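Local atomic coordinates of aromatic-amino-acid aminotransferase (Burkholderia pseudomallei, PDB entry 4F4E), a protein that probably transfers amino groups between aromatic amino acids such as tyrosine and 2-oxoglutarate, using covalently bound pyridoxal 5'-phosphate as cofactor. Residues A[340-352]-A[398-412]. Sequence-based numbering, arbitrary orientation.
Sequences RIRAMRNGLVERL and ICVAALNTRNLDVVA
Leu408 CD2 lies over the centre of one face of the Arg351 guanidinium, 3.6 Å above its plane, while Asp409 and Gly347 O take the edge. Arginine suits this place: its flat, poorly hydrated face can lie against a methyl while rim N-H groups bond in plane. Arg351 NE gives Asp409 OD1 a short, nearly straight bond (2.6 Å, 169°), the core of a salt bridge; NH1 returns to Gly347 O, and the two bonds together hold the plane's rotation. The Arg340 guanidinium has Leu403 O over one face and Ala401 O at its edge; NH2 donates to a water that in turn donates to Val400 O and Leu403 O, and NH1 bonds Thr60 O. Val400 CG2 lies over one face of the Arg345 guanidinium, whose NH1 bonds Ser372 OG.

Between Arg340 and Arg351 the contact is mostly apolar. Leu408 is a knob among Met344, Gly347, Leu348 and Arg351; glycine, lacking a side chain, leaves room for it. Met344, unbranched and bent at chi2 (-59°), lays SD 3.4 Å from Asn404 CA.

In what is probably the small domain of this fold-type-I aminotransferase, helix 324-354 thus packs against the turn after strand 397-399, which pairs with strand 371-373, and the start of helix 408-419; the axes of segments 340-352 and 408-412 cross at -45°.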
loop_
_atom_site.group_PDB
_atom_site.type_symbol
_atom_site.label_atom_id
_atom_site.label_comp_id
_atom_site.label_asym_id
_atom_site.label_seq_id
_atom_site.Cartn_x
_atom_site.Cartn_y
_atom_site.Cartn_z
ATOM N N ARG A 340 8.254 29.957 -6.199
ATOM C CA ARG A 340 9.659 29.755 -6.605
ATOM C C ARG A 340 9.711 29.147 -7.993
ATOM O O ARG A 340 10.500 29.567 -8.816
ATOM C CB ARG A 340 10.475 28.896 -5.646
ATOM C CG ARG A 340 11.962 29.047 -5.938
ATOM C CD ARG A 340 12.760 27.871 -5.452
ATOM N NE ARG A 340 12.457 26.662 -6.197
ATOM C CZ ARG A 340 12.891 25.469 -5.840
ATOM N NH1 ARG A 340 13.642 25.340 -4.732
ATOM N NH2 ARG A 340 12.582 24.421 -6.581
ATOM N N ILE A 341 8.837 28.189 -8.276
ATOM C CA ILE A 341 8.764 27.621 -9.615
ATOM C C ILE A 341 8.492 28.687 -10.662
ATOM O O ILE A 341 9.109 28.696 -11.714
ATOM C CB ILE A 341 7.727 26.467 -9.714
ATOM C CG1 ILE A 341 8.146 25.269 -8.850
ATOM C CG2 ILE A 341 7.517 26.063 -11.185
ATOM C CD1 ILE A 341 6.974 24.263 -8.656
ATOM N N ARG A 342 7.544 29.567 -10.381
ATOM C CA ARG A 342 7.205 30.666 -11.285
ATOM C C ARG A 342 8.412 31.588 -11.500
ATOM O O ARG A 342 8.630 32.082 -12.607
ATOM C CB ARG A 342 6.059 31.480 -10.701
ATOM C CG ARG A 342 4.704 30.799 -10.686
ATOM C CD ARG A 342 3.636 31.734 -10.143
ATOM N NE ARG A 342 2.286 31.166 -10.202
ATOM C CZ ARG A 342 1.191 31.811 -9.802
ATOM N NH1 ARG A 342 1.266 33.046 -9.288
ATOM N NH2 ARG A 342 0.008 31.249 -9.944
ATOM N N ALA A 343 9.162 31.831 -10.435
ATOM C CA ALA A 343 10.340 32.719 -10.521
ATOM C C ALA A 343 11.394 32.071 -11.453
ATOM O O ALA A 343 12.088 32.764 -12.239
ATOM C CB ALA A 343 10.949 32.927 -9.143
ATOM N N MET A 344 11.502 30.752 -11.367
ATOM C CA MET A 344 12.491 30.016 -12.179
ATOM C C MET A 344 12.042 29.996 -13.622
ATOM O O MET A 344 12.866 30.190 -14.535
ATOM C CB MET A 344 12.730 28.596 -11.642
ATOM C CG MET A 344 13.413 28.513 -10.291
ATOM S SD MET A 344 15.043 29.285 -10.267
ATOM C CE MET A 344 14.657 30.929 -9.687
ATOM N N ARG A 345 10.745 29.753 -13.848
ATOM C CA ARG A 345 10.194 29.818 -15.193
ATOM C C ARG A 345 10.511 31.189 -15.795
ATOM O O ARG A 345 11.058 31.303 -16.918
ATOM C CB ARG A 345 8.664 29.631 -15.195
ATOM C CG ARG A 345 8.257 28.206 -14.904
ATOM C CD ARG A 345 6.729 28.030 -14.927
ATOM N NE ARG A 345 6.335 26.638 -14.679
ATOM C CZ ARG A 345 6.431 25.661 -15.572
ATOM N NH1 ARG A 345 6.909 25.904 -16.786
ATOM N NH2 ARG A 345 6.047 24.417 -15.246
ATOM N N ASN A 346 10.180 32.246 -15.066
ATOM C CA ASN A 346 10.333 33.573 -15.674
ATOM C C ASN A 346 11.814 33.941 -15.829
ATOM O O ASN A 346 12.177 34.621 -16.811
ATOM C CB ASN A 346 9.635 34.693 -14.919
ATOM C CG ASN A 346 9.625 35.981 -15.728
ATOM O OD1 ASN A 346 9.289 35.979 -16.936
ATOM N ND2 ASN A 346 10.069 37.066 -15.116
ATOM N N GLY A 347 12.623 33.518 -14.867
ATOM C CA GLY A 347 14.064 33.771 -14.945
ATOM C C GLY A 347 14.666 33.070 -16.150
ATOM O O GLY A 347 15.542 33.621 -16.796
ATOM N N LEU A 348 14.214 31.855 -16.466
ATOM C CA LEU A 348 14.727 31.144 -17.638
ATOM C C LEU A 348 14.292 31.862 -18.902
ATOM O O LEU A 348 15.093 32.128 -19.823
ATOM C CB LEU A 348 14.303 29.674 -17.644
ATOM C CG LEU A 348 14.797 28.763 -18.786
ATOM C CD1 LEU A 348 16.329 28.625 -18.841
ATOM C CD2 LEU A 348 14.129 27.403 -18.693
ATOM N N VAL A 349 13.017 32.244 -18.965
ATOM C CA VAL A 349 12.551 32.981 -20.135
ATOM C C VAL A 349 13.339 34.273 -20.359
ATOM O O VAL A 349 13.798 34.540 -21.469
ATOM C CB VAL A 349 11.051 33.310 -20.006
ATOM C CG1 VAL A 349 10.595 34.141 -21.201
ATOM C CG2 VAL A 349 10.229 31.994 -19.912
ATOM N N GLU A 350 13.519 35.055 -19.299
ATOM C CA GLU A 350 14.251 36.321 -19.429
ATOM C C GLU A 350 15.676 36.084 -19.948
ATOM O O GLU A 350 16.177 36.836 -20.807
ATOM C CB GLU A 350 14.367 37.054 -18.097
ATOM C CG GLU A 350 13.118 37.684 -17.499
ATOM C CD GLU A 350 13.313 38.004 -15.995
ATOM O OE1 GLU A 350 14.227 37.429 -15.337
ATOM O OE2 GLU A 350 12.547 38.834 -15.459
ATOM N N ARG A 351 16.345 35.090 -19.373
ATOM C CA ARG A 351 17.730 34.808 -19.712
ATOM C C ARG A 351 17.912 34.338 -21.146
ATOM O O ARG A 351 18.876 34.736 -21.807
ATOM C CB ARG A 351 18.307 33.783 -18.729
ATOM C CG ARG A 351 18.568 34.393 -17.366
ATOM C CD ARG A 351 18.759 33.309 -16.338
ATOM N NE ARG A 351 19.235 33.827 -15.075
ATOM C CZ ARG A 351 18.511 34.558 -14.238
ATOM N NH1 ARG A 351 17.233 34.856 -14.475
ATOM N NH2 ARG A 351 19.071 35.006 -13.142
ATOM N N LEU A 352 16.980 33.497 -21.631
ATOM C CA LEU A 352 17.057 33.008 -22.999
ATOM C C LEU A 352 16.717 34.099 -23.988
ATOM O O LEU A 352 17.283 34.141 -25.068
ATOM C CB LEU A 352 16.171 31.770 -23.176
ATOM C CG LEU A 352 16.675 30.543 -22.420
ATOM C CD1 LEU A 352 15.661 29.424 -22.435
ATOM C CD2 LEU A 352 18.025 30.043 -22.949
ATOM N N ILE A 398 11.832 18.902 -18.875
ATOM C CA ILE A 398 12.674 19.416 -17.764
ATOM C C ILE A 398 11.774 19.609 -16.516
ATOM O O ILE A 398 10.592 19.961 -16.636
ATOM C CB ILE A 398 13.436 20.714 -18.134
ATOM C CG1 ILE A 398 12.498 21.873 -18.510
ATOM C CG2 ILE A 398 14.425 20.436 -19.284
ATOM C CD1 ILE A 398 13.213 23.231 -18.580
ATOM N N CYS A 399 12.350 19.319 -15.350
ATOM C CA CYS A 399 11.764 19.617 -14.077
ATOM C C CYS A 399 12.206 21.018 -13.656
ATOM O O CYS A 399 13.350 21.229 -13.243
ATOM C CB CYS A 399 12.199 18.589 -13.050
ATOM S SG CYS A 399 11.349 18.787 -11.472
ATOM N N VAL A 400 11.322 21.977 -13.891
ATOM C CA VAL A 400 11.548 23.341 -13.534
ATOM C C VAL A 400 11.637 23.502 -12.021
ATOM O O VAL A 400 12.287 24.401 -11.539
ATOM C CB VAL A 400 10.463 24.232 -14.179
ATOM C CG1 VAL A 400 10.547 25.640 -13.663
ATOM C CG2 VAL A 400 10.665 24.235 -15.684
ATOM N N ALA A 401 11.017 22.570 -11.285
ATOM C CA ALA A 401 11.142 22.463 -9.820
ATOM C C ALA A 401 12.521 22.040 -9.323
ATOM O O ALA A 401 12.766 22.049 -8.093
ATOM C CB ALA A 401 10.047 21.529 -9.252
ATOM N N ALA A 402 13.407 21.626 -10.237
ATOM C CA ALA A 402 14.808 21.341 -9.930
ATOM C C ALA A 402 15.784 22.494 -10.279
ATOM O O ALA A 402 16.985 22.425 -10.035
ATOM C CB ALA A 402 15.232 20.032 -10.613
ATOM N N LEU A 403 15.223 23.595 -10.716
ATOM C CA LEU A 403 15.987 24.826 -10.973
ATOM C C LEU A 403 15.922 25.667 -9.697
ATOM O O LEU A 403 14.907 25.680 -9.008
ATOM C CB LEU A 403 15.352 25.620 -12.119
ATOM C CG LEU A 403 15.368 24.981 -13.507
ATOM C CD1 LEU A 403 14.578 25.850 -14.496
ATOM C CD2 LEU A 403 16.799 24.807 -13.956
ATOM N N ASN A 404 16.993 26.378 -9.431
ATOM C CA ASN A 404 17.041 27.292 -8.324
ATOM C C ASN A 404 18.038 28.375 -8.662
ATOM O O ASN A 404 18.734 28.299 -9.666
ATOM C CB ASN A 404 17.460 26.527 -7.063
ATOM C CG ASN A 404 18.662 25.648 -7.300
ATOM O OD1 ASN A 404 19.814 26.139 -7.472
ATOM N ND2 ASN A 404 18.431 24.349 -7.286
ATOM N N THR A 405 18.140 29.405 -7.815
ATOM C CA THR A 405 19.071 30.507 -8.120
ATOM C C THR A 405 20.549 30.051 -8.269
ATOM O O THR A 405 21.346 30.718 -8.911
ATOM C CB THR A 405 19.037 31.628 -7.038
ATOM O OG1 THR A 405 19.530 31.092 -5.820
ATOM C CG2 THR A 405 17.629 32.169 -6.864
ATOM N N ARG A 406 20.935 28.950 -7.658
ATOM C CA ARG A 406 22.267 28.429 -7.806
ATOM C C ARG A 406 22.600 27.748 -9.147
ATOM O O ARG A 406 23.786 27.714 -9.544
ATOM C CB ARG A 406 22.631 27.460 -6.665
ATOM N N ASN A 407 21.613 27.176 -9.821
ATOM C CA ASN A 407 21.886 26.536 -11.122
ATOM C C ASN A 407 21.196 27.181 -12.311
ATOM O O ASN A 407 21.456 26.771 -13.448
ATOM C CB ASN A 407 21.582 25.041 -11.082
ATOM C CG ASN A 407 20.102 24.726 -10.930
ATOM O OD1 ASN A 407 19.222 25.573 -11.166
ATOM N ND2 ASN A 407 19.825 23.471 -10.522
ATOM N N LEU A 408 20.373 28.195 -12.070
ATOM C CA LEU A 408 19.553 28.786 -13.145
ATOM C C LEU A 408 20.432 29.342 -14.274
ATOM O O LEU A 408 20.155 29.139 -15.440
ATOM C CB LEU A 408 18.595 29.853 -12.622
ATOM C CG LEU A 408 17.700 30.520 -13.666
ATOM C CD1 LEU A 408 16.885 29.545 -14.504
ATOM C CD2 LEU A 408 16.816 31.519 -12.971
ATOM N N ASP A 409 21.509 30.032 -13.925
ATOM C CA ASP A 409 22.298 30.670 -14.935
ATOM C C ASP A 409 23.133 29.659 -15.700
ATOM O O ASP A 409 23.332 29.794 -16.906
ATOM C CB ASP A 409 23.196 31.730 -14.323
ATOM C CG ASP A 409 22.397 32.775 -13.601
ATOM O OD1 ASP A 409 21.690 33.524 -14.219
ATOM O OD2 ASP A 409 22.427 32.811 -12.391
ATOM N N VAL A 410 23.639 28.676 -14.982
ATOM C CA VAL A 410 24.373 27.576 -15.582
ATOM C C VAL A 410 23.523 26.868 -16.645
ATOM O O VAL A 410 23.946 26.663 -17.796
ATOM C CB VAL A 410 24.861 26.630 -14.481
ATOM C CG1 VAL A 410 25.474 25.381 -15.088
ATOM C CG2 VAL A 410 25.909 27.351 -13.600
ATOM N N VAL A 411 22.280 26.545 -16.272
ATOM C CA VAL A 411 21.372 25.865 -17.160
ATOM C C VAL A 411 20.992 26.736 -18.360
ATOM O O VAL A 411 21.020 26.264 -19.530
ATOM C CB VAL A 411 20.088 25.396 -16.423
ATOM C CG1 VAL A 411 19.020 24.927 -17.414
ATOM C CG2 VAL A 411 20.403 24.286 -15.420
ATOM N N ALA A 412 20.643 28.005 -18.115
ATOM C CA ALA A 412 20.245 28.889 -19.195
ATOM C C ALA A 412 21.381 29.091 -20.208
ATOM O O ALA A 412 21.167 29.055 -21.429
ATOM C CB ALA A 412 19.791 30.234 -18.667
HETATM O O HOH W 1 12.028 25.656 -8.939
#